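PDB 6OFQ: heme-binding protein A / AI-2 binding protein A from Helicobacter pylori SS1, which binds short peptides such as STSA in the periplasm and probably hands them to an ABC transporter for import. Local coordinates for residues Asp286-Leu291 with Lys517-Ser522; Phe68-Thr73 with Val523-Lys528; Met264-Pro269 with Val506-Ser511. All coordinates share one frame; numbering follows the deposited sequence.

The chain first lays down 68-73, in the loop between strands 66-68 and 75-85, and contact 2 closes on it only when the C-terminal 523-528 returns, so the other two contacts lie nested inside this largest loop. Next come 264-269 and then 286-291. Their partners arrive in the same order, 506-511 closing contact 3 and 517-522 closing contact 1, and these two loops therefore cross. Strand 497-510 is their common element: it pairs with 283-288 within one sheet and bridges to 265-266 at the edge of another. The loop between strands 513-514 and 530-531 then passes from contact 1 directly into contact 2, the centres of contacts 1 and 2 being about 10 Å apart.

Contact 1: residues Asp286-Leu291 with Lys517-Ser522; sequences DKSAGL and KTTGVS
The end-to-end directions of Asp286-Leu291 and Thr518-Val521 are 27° apart, yet the backbones stay separate, with Ser288 CA and Thr518 CA at 6.6 Å, so side chains and a water span the gap. At its middle two hydroxyls meet: Ser288 OG and Thr518 OG1 are hydrogen-bonded at 2.7 Å, and either could be the donor. Both oxygens sit between their own backbone N and carbonyl carbon (chi1 68° in Ser288, 58° in Thr518), and with both CA-CB bonds aimed across the gap this brings the oxygens together. In Thr518 the same rotation leaves CG2 beside the backbone N, where the methyl packs on Asp286 CB at 3.8 Å. Thr519 adds its methyl at the margin, with CG2 4.1 Å from Ser288 OG.

Water 1 makes a second polar link. It donates to Asp286 OD2 over 2.9 Å and accepts from Thr518 N over 3.0 Å, giving the loop amide a partner. The other carboxylate oxygen, OD1, is hydrogen-bonded to His509 NE2, so the two oxygens of Asp286 serve different neighbours and the group is held against rotation. At the far end the methyl Leu291 CD1 lies against the carbonyl of Gly520, 3.5 Å from Gly520 O, and makes its apolar contact with Val521 CG1 at 3.9 Å, the two side chains meeting at a slant.

In the fold, 286-288 ends strand 283-288, whose Asp286 and Ser288 pair through their backbones with Val507 and Ser505 of strand 497-510. Thr518 rests on those same two residues. Leu291 is also packed by Thr342, Ile343 and Ala430, while Lys287, its CB turned from the loop, forms a salt bridge through NZ with Glu278, at the end of helix 274-278.

Contact 2: residues Phe68-Thr73 with Val523-Lys528; sequences FKYGTT and VNRFFK
Tyr70 presses into the loop 523-528 from the second position of a type II beta turn, Lys69 to Thr72, that joins strands 66-68 and 75-85. Gly71 occupies the third position with positive phi, as this turn type favours. Tyr70 CG stands anti to the backbone N (chi1 -170°), which carries the ring out of the turn and across the loop.

Starting from the backbone, Tyr70 CB meets the ring of Phe527, with Phe527 CE1 at 3.9 Å. One flank of the tyrosine ring then runs along the bent aliphatic chain of Lys528, Tyr70 CD2 lying 3.8 Å from Lys528 CG; farther out, Lys528 CE sits over a face of Phe527. On the other flank Tyr70 CD1 stands over one face of the Arg525 guanidinium, 3.8 Å from Arg525 NH2, and the planes are steeply inclined at 70°. Tyr70 CE1 lies 3.4 Å from Arg525 O. At the tip, Tyr70 OH donates to Val523 O over 2.7 Å, this carbonyl lying at the ring edge near its plane. OH also accepts from Lys517 N, so the phenol oxygen is gripped by two backbone groups of the C-terminal loop, one as acceptor and one as donor, fixing the ring's position.

Arg525 reaches from 523-528 back to the residue before the turn. Its side chain bends at chi3 and brings NH1 and NH2 end-on to a single acceptor, Phe68 O. NE and NH2 further hold Ser522 O and Val521 O, so one buried guanidinium ties three backbone carbonyls, two of its own loop and one just ahead of the turn. The two bonds to Phe68 O differ in approach: Arg525 NH1, at 2.9 Å, comes in the carbonyl plane, whereas NH2, at 3.0 Å, stands 36° above it.

Contact 3: residues Met264-Pro269 with Val506-Ser511; sequences MLMTGP and VVPHLS
The imidazole of His509, whose CB touches Leu265, is held at two edges by its nitrogens. At one edge ND1 donates nearly in the ring plane to Leu510 O over 2.8 Å, approaching from well above that carbonyl's plane (51°). NE2 is hydrogen-bonded to Asp286 OD1, so both ring nitrogens are engaged and the ring's rotation is fixed. Leu265 CD1 touches the side chain at its root, 3.6 Å from His509 CB.

Leu265 and His509 form a single antiparallel bridge, a non-hydrogen-bonded pair with CA atoms 4.2 Å apart. The flanking bonds confirm it: Leu510 N donates to Met264 O over 2.9 Å, and Met266 N to Pro508 O over 3.1 Å. Leu265 CG stands opposite its own N (chi1 160°), and CD1 abuts Val507 CG1 at 3.4 Å, tighter than usual for two carbons. On the other side of the strands Pro269 CB packs on Pro508 CG at 4.0 Å. At the end of the bridge Met264 crosses Leu510 at about a right angle. Water 3 continues the pairing where the backbones diverge, accepting from Gly268 N and donating to Val506 O.

Strand 265-266 is the outermost of its sheet, next to 32-37, so this bridge joins that sheet to the one containing 497-510, with Leu258 of helix 251-259 against Pro508 and Leu510.

Proline chemistry limits the pairing. Pro508 has no N-H to return the bond, and its CD instead faces Met266 O at 3.4 Å, consistent with this buried oxygen having no hydrogen-bond partner in the model.

Contact 1: residues Asp286-Leu291 with Lys517-Ser522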
ATOM      1  N   ASP A 286     -20.516   1.020   1.454  1.00  6.01           N
ATOM      2  CA  ASP A 286     -20.060   0.533   0.146  1.00  7.60           C
ATOM      3  C   ASP A 286     -19.291  -0.758   0.330  1.00  7.86           C
ATOM      4  O   ASP A 286     -18.556  -0.935   1.326  1.00  8.14           O
ATOM      5  CB  ASP A 286     -19.021   1.521  -0.422  1.00  8.21           C
ATOM      6  CG  ASP A 286     -19.555   2.871  -0.819  1.00  8.95           C
ATOM      7  OD1 ASP A 286     -20.770   3.074  -0.801  1.00 10.26           O
ATOM      8  OD2 ASP A 286     -18.717   3.675  -1.313  1.00 14.40           O
ATOM      9  N   LYS A 287     -19.456  -1.722  -0.589  1.00  7.05           N
ATOM     10  CA  LYS A 287     -18.751  -3.003  -0.504  1.00  7.30           C
ATOM     11  C   LYS A 287     -18.325  -3.424  -1.878  1.00  7.96           C
ATOM     12  O   LYS A 287     -19.126  -3.350  -2.822  1.00  9.00           O
ATOM     13  CB  LYS A 287     -19.639  -4.117   0.078  1.00  8.75           C
ATOM     14  CG  LYS A 287     -20.244  -3.795   1.434  1.00 11.05           C
ATOM     15  CD  LYS A 287     -21.097  -4.939   2.003  1.00 15.80           C
ATOM     16  CE  LYS A 287     -22.053  -4.391   3.045  1.00 21.92           C
ATOM     17  NZ  LYS A 287     -23.145  -3.611   2.371  1.00 29.23           N
ATOM     18  N   SER A 288     -17.071  -3.833  -1.988  1.00  5.93           N
ATOM     19  CA  SER A 288     -16.625  -4.498  -3.207  1.00  5.98           C
ATOM     20  C   SER A 288     -15.557  -5.543  -2.936  1.00  5.48           C
ATOM     21  O   SER A 288     -15.128  -5.682  -1.801  1.00  5.93           O
ATOM     22  CB  SER A 288     -16.122  -3.460  -4.216  1.00  6.54           C
ATOM     23  OG  SER A 288     -14.931  -2.836  -3.774  1.00  6.73           O
ATOM     24  N   ALA A 289     -15.249  -6.389  -3.916  1.00  5.76           N
ATOM     25  CA  ALA A 289     -14.394  -7.522  -3.621  1.00  6.35           C
ATOM     26  C   ALA A 289     -13.027  -7.229  -3.049  1.00  7.14           C
ATOM     27  O   ALA A 289     -12.469  -7.863  -2.125  1.00  8.76           O
ATOM     28  CB  ALA A 289     -14.175  -8.307  -4.901  1.00  7.30           C
ATOM     29  N   GLY A 290     -12.489  -6.176  -3.628  1.00  6.63           N
ATOM     30  CA  GLY A 290     -11.240  -5.581  -3.076  1.00  7.18           C
ATOM     31  C   GLY A 290      -9.992  -6.046  -3.835  1.00  6.41           C
ATOM     32  O   GLY A 290      -9.971  -7.049  -4.553  1.00  6.68           O
ATOM     33  N   LEU A 291      -8.905  -5.324  -3.632  1.00  5.64           N
ATOM     34  CA  LEU A 291      -7.549  -5.611  -4.142  1.00  5.07           C
ATOM     35  C   LEU A 291      -6.586  -5.861  -2.976  1.00  4.54           C
ATOM     36  O   LEU A 291      -5.386  -5.582  -3.055  1.00  4.15           O
ATOM     37  CB  LEU A 291      -6.991  -4.542  -5.058  1.00  5.64           C
ATOM     38  CG  LEU A 291      -7.731  -4.466  -6.387  1.00  6.46           C
ATOM     39  CD1 LEU A 291      -7.405  -3.196  -7.132  1.00  6.21           C
ATOM     40  CD2 LEU A 291      -7.136  -5.548  -7.281  1.00  8.28           C
ATOM     41  N   LYS A 517     -15.065   5.931  -4.366  1.00  4.65           N
ATOM     42  CA  LYS A 517     -15.102   4.600  -5.004  1.00  4.95           C
ATOM     43  C   LYS A 517     -14.186   3.675  -4.216  1.00  4.89           C
ATOM     44  O   LYS A 517     -13.043   3.992  -3.935  1.00  5.84           O
ATOM     45  CB  LYS A 517     -14.736   4.713  -6.482  1.00  6.80           C
ATOM     46  CG  LYS A 517     -15.888   5.234  -7.332  1.00  9.10           C
ATOM     47  CD  LYS A 517     -15.614   5.378  -8.803  1.00 12.41           C
ATOM     48  CE  LYS A 517     -16.865   5.806  -9.549  1.00 16.19           C
ATOM     49  NZ  LYS A 517     -17.801   6.742  -8.894  1.00 22.63           N
ATOM     50  N   THR A 518     -14.684   2.469  -3.929  1.00  4.72           N
ATOM     51  CA  THR A 518     -13.874   1.459  -3.267  1.00  4.73           C
ATOM     52  C   THR A 518     -13.025   0.640  -4.306  1.00  5.14           C
ATOM     53  O   THR A 518     -12.147  -0.107  -3.914  1.00  5.96           O
ATOM     54  CB  THR A 518     -14.708   0.423  -2.465  1.00  5.33           C
ATOM     55  OG1 THR A 518     -15.620  -0.206  -3.389  1.00  5.88           O
ATOM     56  CG2 THR A 518     -15.397   1.087  -1.303  1.00  5.81           C
ATOM     57  N   THR A 519     -13.365   0.777  -5.576  1.00  4.67           N
ATOM     58  CA  THR A 519     -12.739   0.042  -6.683  1.00  4.97           C
ATOM     59  C   THR A 519     -11.467   0.726  -7.156  1.00  4.84           C
ATOM     60  O   THR A 519     -11.257   1.915  -6.973  1.00  4.86           O
ATOM     61  CB  THR A 519     -13.728  -0.101  -7.844  1.00  5.19           C
ATOM     62  OG1 THR A 519     -14.202   1.172  -8.289  1.00  6.16           O
ATOM     63  CG2 THR A 519     -14.928  -0.998  -7.390  1.00  5.28           C
ATOM     64  N   GLY A 520     -10.621  -0.070  -7.801  1.00  3.98           N
ATOM     65  CA  GLY A 520      -9.380   0.416  -8.409  1.00  4.11           C
ATOM     66  C   GLY A 520      -8.316   0.666  -7.374  1.00  3.75           C
ATOM     67  O   GLY A 520      -8.333   0.095  -6.291  1.00  4.16           O
ATOM     68  N   VAL A 521      -7.284   1.424  -7.723  1.00  3.67           N
ATOM     69  CA  VAL A 521      -6.150   1.702  -6.816  1.00  3.92           C
ATOM     70  C   VAL A 521      -6.140   3.197  -6.462  1.00  4.07           C
ATOM     71  O   VAL A 521      -6.739   4.064  -7.099  1.00  4.16           O
ATOM     72  CB  VAL A 521      -4.822   1.218  -7.461  1.00  4.06           C
ATOM     73  CG1 VAL A 521      -4.811  -0.303  -7.649  1.00  4.33           C
ATOM     74  CG2 VAL A 521      -4.560   1.950  -8.765  1.00  4.11           C
ATOM     75  N   SER A 522      -5.351   3.521  -5.466  1.00  3.91           N
ATOM     76  CA  SER A 522      -5.277   4.861  -4.887  1.00  3.95           C
ATOM     77  C   SER A 522      -6.685   5.402  -4.604  1.00  4.32           C
ATOM     78  O   SER A 522      -7.130   6.444  -5.121  1.00  4.11           O
ATOM     79  CB  SER A 522      -4.441   5.823  -5.749  1.00  4.26           C
ATOM     80  OG  SER A 522      -4.221   7.038  -5.013  1.00  5.16           O
TER
HETATM   81  O   HOH W   1     -17.623   2.343  -3.686  1.00 15.49           O

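Contact 2: residues Phe68-Thr73 with Val523-Lys528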
ATOM      1  N   PHE A  68      -3.696   6.804 -12.003  1.00  3.73           N
ATOM      2  CA  PHE A  68      -4.761   5.798 -12.237  1.00  4.38           C
ATOM      3  C   PHE A  68      -6.090   6.513 -12.278  1.00  4.95           C
ATOM      4  O   PHE A  68      -6.461   7.273 -11.360  1.00  5.18           O
ATOM      5  CB  PHE A  68      -4.674   4.713 -11.165  1.00  4.81           C
ATOM      6  CG  PHE A  68      -3.383   3.979 -11.295  1.00  5.55           C
ATOM      7  CD1 PHE A  68      -3.236   3.011 -12.291  1.00  5.57           C
ATOM      8  CD2 PHE A  68      -2.356   4.233 -10.440  1.00  5.87           C
ATOM      9  CE1 PHE A  68      -2.004   2.390 -12.448  1.00  6.91           C
ATOM     10  CE2 PHE A  68      -1.132   3.614 -10.603  1.00  6.11           C
ATOM     11  CZ  PHE A  68      -0.934   2.749 -11.647  1.00  6.31           C
ATOM     12  N   LYS A  69      -6.854   6.307 -13.332  1.00  4.84           N
ATOM     13  CA  LYS A  69      -8.140   6.980 -13.433  1.00  5.65           C
ATOM     14  C   LYS A  69      -9.029   6.585 -12.227  1.00  4.79           C
ATOM     15  O   LYS A  69      -9.126   5.419 -11.868  1.00  4.46           O
ATOM     16  CB  LYS A  69      -8.807   6.514 -14.732  1.00  6.73           C
ATOM     17  CG  LYS A  69     -10.247   6.980 -14.860  1.00  8.63           C
ATOM     18  CD  LYS A  69     -10.788   6.699 -16.243  1.00 11.47           C
ATOM     19  CE  LYS A  69     -12.262   7.021 -16.283  1.00 15.86           C
ATOM     20  NZ  LYS A  69     -12.764   6.604 -17.626  1.00 19.39           N
ATOM     21  N   TYR A  70      -9.554   7.578 -11.510  1.00  4.52           N
ATOM     22  CA  TYR A  70     -10.221   7.286 -10.238  1.00  4.67           C
ATOM     23  C   TYR A  70     -11.287   6.227 -10.299  1.00  4.47           C
ATOM     24  O   TYR A  70     -12.111   6.224 -11.229  1.00  5.38           O
ATOM     25  CB  TYR A  70     -10.719   8.609  -9.617  1.00  4.66           C
ATOM     26  CG  TYR A  70     -11.202   8.383  -8.192  1.00  4.32           C
ATOM     27  CD1 TYR A  70     -10.277   8.089  -7.200  1.00  4.22           C
ATOM     28  CD2 TYR A  70     -12.541   8.288  -7.843  1.00  4.25           C
ATOM     29  CE1 TYR A  70     -10.685   7.742  -5.910  1.00  4.28           C
ATOM     30  CE2 TYR A  70     -12.926   8.008  -6.536  1.00  4.54           C
ATOM     31  CZ  TYR A  70     -12.020   7.674  -5.559  1.00  4.34           C
ATOM     32  OH  TYR A  70     -12.403   7.321  -4.307  1.00  4.40           O
ATOM     33  N   GLY A  71     -11.165   5.243  -9.414  1.00  4.87           N
ATOM     34  CA  GLY A  71     -12.108   4.140  -9.372  1.00  4.52           C
ATOM     35  C   GLY A  71     -11.689   2.918 -10.153  1.00  4.57           C
ATOM     36  O   GLY A  71     -12.373   1.890 -10.196  1.00  4.90           O
ATOM     37  N   THR A  72     -10.528   3.050 -10.789  1.00  4.84           N
ATOM     38  CA  THR A  72     -10.054   2.053 -11.775  1.00  4.51           C
ATOM     39  C   THR A  72      -8.582   1.707 -11.507  1.00  4.93           C
ATOM     40  O   THR A  72      -7.914   2.308 -10.649  1.00  4.38           O
ATOM     41  CB  THR A  72     -10.181   2.503 -13.243  1.00  4.84           C
ATOM     42  OG1 THR A  72      -9.079   3.321 -13.610  1.00  4.88           O
ATOM     43  CG2 THR A  72     -11.501   3.161 -13.499  1.00  5.94           C
ATOM     44  N   THR A  73      -8.070   0.769 -12.320  1.00  5.54           N
ATOM     45  CA  THR A  73      -6.642   0.452 -12.395  1.00  5.94           C
ATOM     46  C   THR A  73      -6.025   0.844 -13.736  1.00  5.51           C
ATOM     47  O   THR A  73      -4.943   0.375 -14.080  1.00  6.70           O
ATOM     48  CB  THR A  73      -6.398  -1.038 -12.100  1.00  6.68           C
ATOM     49  OG1 THR A  73      -6.933  -1.811 -13.168  1.00  7.78           O
ATOM     50  CG2 THR A  73      -7.066  -1.428 -10.750  1.00  7.48           C
ATOM     51  N   VAL A 523      -7.417   4.655  -3.791  1.00  4.22           N
ATOM     52  CA  VAL A 523      -8.825   4.956  -3.590  1.00  4.22           C
ATOM     53  C   VAL A 523      -9.149   6.167  -2.726  1.00  4.56           C
ATOM     54  O   VAL A 523     -10.272   6.643  -2.714  1.00  4.58           O
ATOM     55  CB  VAL A 523      -9.615   3.715  -3.063  1.00  4.64           C
ATOM     56  CG1 VAL A 523      -9.390   2.514  -3.960  1.00  5.41           C
ATOM     57  CG2 VAL A 523      -9.194   3.390  -1.636  1.00  4.64           C
ATOM     58  N   ASN A 524      -8.166   6.576  -1.921  1.00  3.95           N
ATOM     59  CA  ASN A 524      -8.349   7.688  -0.980  1.00  4.24           C
ATOM     60  C   ASN A 524      -7.913   9.027  -1.478  1.00  4.77           C
ATOM     61  O   ASN A 524      -7.593   9.923  -0.700  1.00  4.72           O
ATOM     62  CB  ASN A 524      -7.758   7.341   0.383  1.00  4.69           C
ATOM     63  CG  ASN A 524      -8.485   6.154   1.001  1.00  4.59           C
ATOM     64  OD1 ASN A 524      -9.709   6.106   1.029  1.00  5.69           O
ATOM     65  ND2 ASN A 524      -7.724   5.142   1.423  1.00  5.65           N
ATOM     66  N   ARG A 525      -7.911   9.183  -2.799  1.00  4.92           N
ATOM     67  CA  ARG A 525      -7.900  10.501  -3.433  1.00  5.74           C
ATOM     68  C   ARG A 525      -9.325  11.036  -3.374  1.00  5.44           C
ATOM     69  O   ARG A 525     -10.290  10.298  -3.656  1.00  6.70           O
ATOM     70  CB  ARG A 525      -7.483  10.361  -4.891  1.00  5.51           C
ATOM     71  CG  ARG A 525      -6.002  10.057  -4.998  1.00  6.00           C
ATOM     72  CD  ARG A 525      -5.585   9.750  -6.420  1.00  5.80           C
ATOM     73  NE  ARG A 525      -6.198   8.511  -6.891  1.00  5.70           N
ATOM     74  CZ  ARG A 525      -6.330   8.194  -8.146  1.00  5.14           C
ATOM     75  NH1 ARG A 525      -5.983   9.025  -9.104  1.00  5.18           N
ATOM     76  NH2 ARG A 525      -6.815   6.996  -8.440  1.00  4.77           N
ATOM     77  N   PHE A 526      -9.497  12.280  -2.918  1.00  4.84           N
ATOM     78  CA  PHE A 526     -10.821  12.850  -2.675  1.00  4.99           C
ATOM     79  C   PHE A 526     -11.271  13.807  -3.754  1.00  5.10           C
ATOM     80  O   PHE A 526     -12.309  14.416  -3.601  1.00  5.07           O
ATOM     81  CB  PHE A 526     -10.838  13.568  -1.300  1.00  5.14           C
ATOM     82  CG  PHE A 526     -10.479  12.652  -0.168  1.00  5.82           C
ATOM     83  CD1 PHE A 526     -11.207  11.491   0.102  1.00  6.61           C
ATOM     84  CD2 PHE A 526      -9.382  12.919   0.616  1.00  6.11           C
ATOM     85  CE1 PHE A 526     -10.812  10.571   1.064  1.00  6.83           C
ATOM     86  CE2 PHE A 526      -9.028  12.039   1.636  1.00  6.21           C
ATOM     87  CZ  PHE A 526      -9.744  10.883   1.875  1.00  6.53           C
ATOM     88  N   PHE A 527     -10.519  14.026  -4.835  1.00  4.60           N
ATOM     89  CA  PHE A 527     -10.882  14.982  -5.868  1.00  5.24           C
ATOM     90  C   PHE A 527     -12.230  14.777  -6.526  1.00  5.06           C
ATOM     91  O   PHE A 527     -12.747  15.759  -7.072  1.00  6.24           O
ATOM     92  CB  PHE A 527      -9.728  15.238  -6.854  1.00  5.05           C
ATOM     93  CG  PHE A 527      -9.231  14.088  -7.721  1.00  5.47           C
ATOM     94  CD1 PHE A 527      -9.415  12.721  -7.485  1.00  5.43           C
ATOM     95  CD2 PHE A 527      -8.432  14.438  -8.784  1.00  5.59           C
ATOM     96  CE1 PHE A 527      -8.844  11.733  -8.310  1.00  5.14           C
ATOM     97  CE2 PHE A 527      -7.834  13.485  -9.589  1.00  5.59           C
ATOM     98  CZ  PHE A 527      -8.047  12.135  -9.368  1.00  5.64           C
ATOM     99  N   LYS A 528     -12.766  13.552  -6.559  1.00  5.56           N
ATOM    100  CA  LYS A 528     -14.068  13.264  -7.211  1.00  5.70           C
ATOM    101  C   LYS A 528     -15.188  13.194  -6.202  1.00  5.45           C
ATOM    102  O   LYS A 528     -16.334  12.992  -6.554  1.00  5.58           O
ATOM    103  CB  LYS A 528     -14.038  11.985  -8.055  1.00  5.36           C
ATOM    104  CG  LYS A 528     -12.835  11.855  -8.963  1.00  5.85           C
ATOM    105  CD  LYS A 528     -12.685  13.057  -9.894  1.00  5.75           C
ATOM    106  CE  LYS A 528     -11.463  12.901 -10.796  1.00  6.32           C
ATOM    107  NZ  LYS A 528     -11.235  14.069 -11.663  1.00  7.05           N
TER
HETATM  108  O   HOH W   2      -9.207   4.946  -7.531  1.00 11.18           O

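Contact 3: residues Met264-Pro269 with Val506-Ser511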
ATOM      1  N   MET A 264     -17.852  11.632   8.456  1.00  5.99           N
ATOM      2  CA  MET A 264     -18.714  11.469   7.291  1.00  6.37           C
ATOM      3  C   MET A 264     -18.400  10.241   6.436  1.00  6.41           C
ATOM      4  O   MET A 264     -19.229   9.830   5.627  1.00  6.04           O
ATOM      5  CB  MET A 264     -18.696  12.711   6.422  1.00  6.72           C
ATOM      6  CG  MET A 264     -19.115  13.975   7.171  1.00  6.71           C
ATOM      7  SD  MET A 264     -18.547  15.497   6.407  1.00  7.93           S
ATOM      8  CE  MET A 264     -19.474  15.523   4.915  1.00  7.72           C
ATOM      9  N   LEU A 265     -17.189   9.725   6.557  1.00  5.27           N
ATOM     10  CA  LEU A 265     -16.711   8.622   5.707  1.00  5.88           C
ATOM     11  C   LEU A 265     -15.594   8.005   6.542  1.00  6.10           C
ATOM     12  O   LEU A 265     -14.762   8.720   7.093  1.00  5.52           O
ATOM     13  CB  LEU A 265     -16.205   9.171   4.370  1.00  7.68           C
ATOM     14  CG  LEU A 265     -15.251   8.393   3.460  1.00 10.72           C
ATOM     15  CD1 LEU A 265     -16.054   7.288   2.902  1.00 10.91           C
ATOM     16  CD2 LEU A 265     -14.813   9.262   2.296  1.00 11.29           C
ATOM     17  N   MET A 266     -15.546   6.682   6.607  1.00  5.50           N
ATOM     18  CA  MET A 266     -14.525   6.012   7.418  1.00  5.48           C
ATOM     19  C   MET A 266     -14.025   4.713   6.811  1.00  4.84           C
ATOM     20  O   MET A 266     -14.766   3.976   6.161  1.00  5.68           O
ATOM     21  CB  MET A 266     -14.959   5.750   8.858  1.00  7.31           C
ATOM     22  CG  MET A 266     -16.275   5.047   8.904  1.00  7.83           C
ATOM     23  SD  MET A 266     -16.768   4.378  10.515  1.00  9.46           S
ATOM     24  CE  MET A 266     -15.746   2.918  10.753  1.00 10.82           C
ATOM     25  N   THR A 267     -12.760   4.412   7.083  1.00  5.34           N
ATOM     26  CA  THR A 267     -12.214   3.104   6.749  1.00  5.50           C
ATOM     27  C   THR A 267     -12.137   2.294   8.034  1.00  5.89           C
ATOM     28  O   THR A 267     -12.174   2.824   9.170  1.00  5.88           O
ATOM     29  CB  THR A 267     -10.828   3.246   6.063  1.00  5.50           C
ATOM     30  OG1 THR A 267      -9.947   3.968   6.940  1.00  4.70           O
ATOM     31  CG2 THR A 267     -11.043   3.932   4.684  1.00  5.70           C
ATOM     32  N   GLY A 268     -12.003   0.991   7.803  1.00  6.26           N
ATOM     33  CA  GLY A 268     -11.675   0.088   8.913  1.00  6.91           C
ATOM     34  C   GLY A 268     -12.805  -0.221   9.883  1.00  7.38           C
ATOM     35  O   GLY A 268     -12.535  -0.295  11.092  1.00  7.27           O
ATOM     36  N   PRO A 269     -14.051  -0.401   9.439  1.00  7.99           N
ATOM     37  CA  PRO A 269     -15.126  -0.671  10.404  1.00  8.36           C
ATOM     38  C   PRO A 269     -14.878  -1.978  11.161  1.00  9.27           C
ATOM     39  O   PRO A 269     -14.322  -2.939  10.582  1.00  9.67           O
ATOM     40  CB  PRO A 269     -16.375  -0.787   9.548  1.00  8.91           C
ATOM     41  CG  PRO A 269     -15.845  -1.292   8.244  1.00  8.77           C
ATOM     42  CD  PRO A 269     -14.524  -0.588   8.059  1.00  8.36           C
ATOM     43  N   VAL A 506     -14.881  -2.460   2.610  1.00  5.62           N
ATOM     44  CA  VAL A 506     -16.132  -2.165   3.297  1.00  5.65           C
ATOM     45  C   VAL A 506     -16.057  -0.760   3.888  1.00  5.58           C
ATOM     46  O   VAL A 506     -15.220  -0.543   4.786  1.00  6.38           O
ATOM     47  CB  VAL A 506     -16.496  -3.186   4.381  1.00  6.30           C
ATOM     48  CG1 VAL A 506     -17.849  -2.834   5.024  1.00  6.87           C
ATOM     49  CG2 VAL A 506     -16.530  -4.575   3.784  1.00  6.06           C
ATOM     50  N   VAL A 507     -16.781   0.200   3.298  1.00  5.27           N
ATOM     51  CA  VAL A 507     -16.581   1.628   3.623  1.00  5.31           C
ATOM     52  C   VAL A 507     -17.905   2.283   3.954  1.00  5.37           C
ATOM     53  O   VAL A 507     -18.676   2.651   3.082  1.00  5.12           O
ATOM     54  CB  VAL A 507     -15.861   2.385   2.484  1.00  5.37           C
ATOM     55  CG1 VAL A 507     -15.832   3.884   2.857  1.00  5.05           C
ATOM     56  CG2 VAL A 507     -14.461   1.893   2.277  1.00  6.47           C
ATOM     57  N   PRO A 508     -18.179   2.440   5.272  1.00  6.17           N
ATOM     58  CA  PRO A 508     -19.391   3.185   5.647  1.00  6.36           C
ATOM     59  C   PRO A 508     -19.274   4.696   5.499  1.00  5.56           C
ATOM     60  O   PRO A 508     -18.191   5.269   5.705  1.00  6.55           O
ATOM     61  CB  PRO A 508     -19.485   2.882   7.154  1.00  6.61           C
ATOM     62  CG  PRO A 508     -18.581   1.719   7.423  1.00  6.73           C
ATOM     63  CD  PRO A 508     -17.462   1.878   6.421  1.00  6.07           C
ATOM     64  N   HIS A 509     -20.335   5.325   5.010  1.00  5.62           N
ATOM     65  CA  HIS A 509     -20.341   6.763   4.889  1.00  6.43           C
ATOM     66  C   HIS A 509     -21.740   7.297   4.942  1.00  6.13           C
ATOM     67  O   HIS A 509     -22.713   6.567   4.831  1.00  6.39           O
ATOM     68  CB  HIS A 509     -19.625   7.216   3.611  1.00  6.11           C
ATOM     69  CG  HIS A 509     -20.217   6.661   2.369  1.00  5.57           C
ATOM     70  ND1 HIS A 509     -21.245   7.253   1.668  1.00  6.13           N
ATOM     71  CD2 HIS A 509     -19.955   5.508   1.716  1.00  5.75           C
ATOM     72  CE1 HIS A 509     -21.540   6.536   0.602  1.00  6.52           C
ATOM     73  NE2 HIS A 509     -20.789   5.456   0.630  1.00  5.91           N
ATOM     74  N   LEU A 510     -21.837   8.598   5.199  1.00  6.28           N
ATOM     75  CA  LEU A 510     -23.143   9.231   5.043  1.00  7.05           C
ATOM     76  C   LEU A 510     -23.670   9.198   3.607  1.00  7.61           C
ATOM     77  O   LEU A 510     -22.868   9.268   2.660  1.00  7.58           O
ATOM     78  CB  LEU A 510     -23.120  10.675   5.601  1.00  7.77           C
ATOM     79  CG  LEU A 510     -22.641  10.847   7.004  1.00  7.91           C
ATOM     80  CD1 LEU A 510     -22.526  12.306   7.372  1.00  8.61           C
ATOM     81  CD2 LEU A 510     -23.536  10.175   8.024  1.00  7.92           C
ATOM     82  N   SER A 511     -24.986   9.068   3.462  1.00  7.62           N
ATOM     83  CA  SER A 511     -25.611   9.040   2.136  1.00  8.44           C
ATOM     84  C   SER A 511     -25.324  10.258   1.285  1.00  8.22           C
ATOM     85  O   SER A 511     -25.212  10.124   0.057  1.00  8.62           O
ATOM     86  CB  SER A 511     -27.121   8.821   2.246  1.00 11.21           C
ATOM     87  OG  SER A 511     -27.701   9.873   2.990  1.00 17.60           O
TER
HETATM   88  O   HOH W   3     -12.581   0.164   5.129  1.00  7.29           O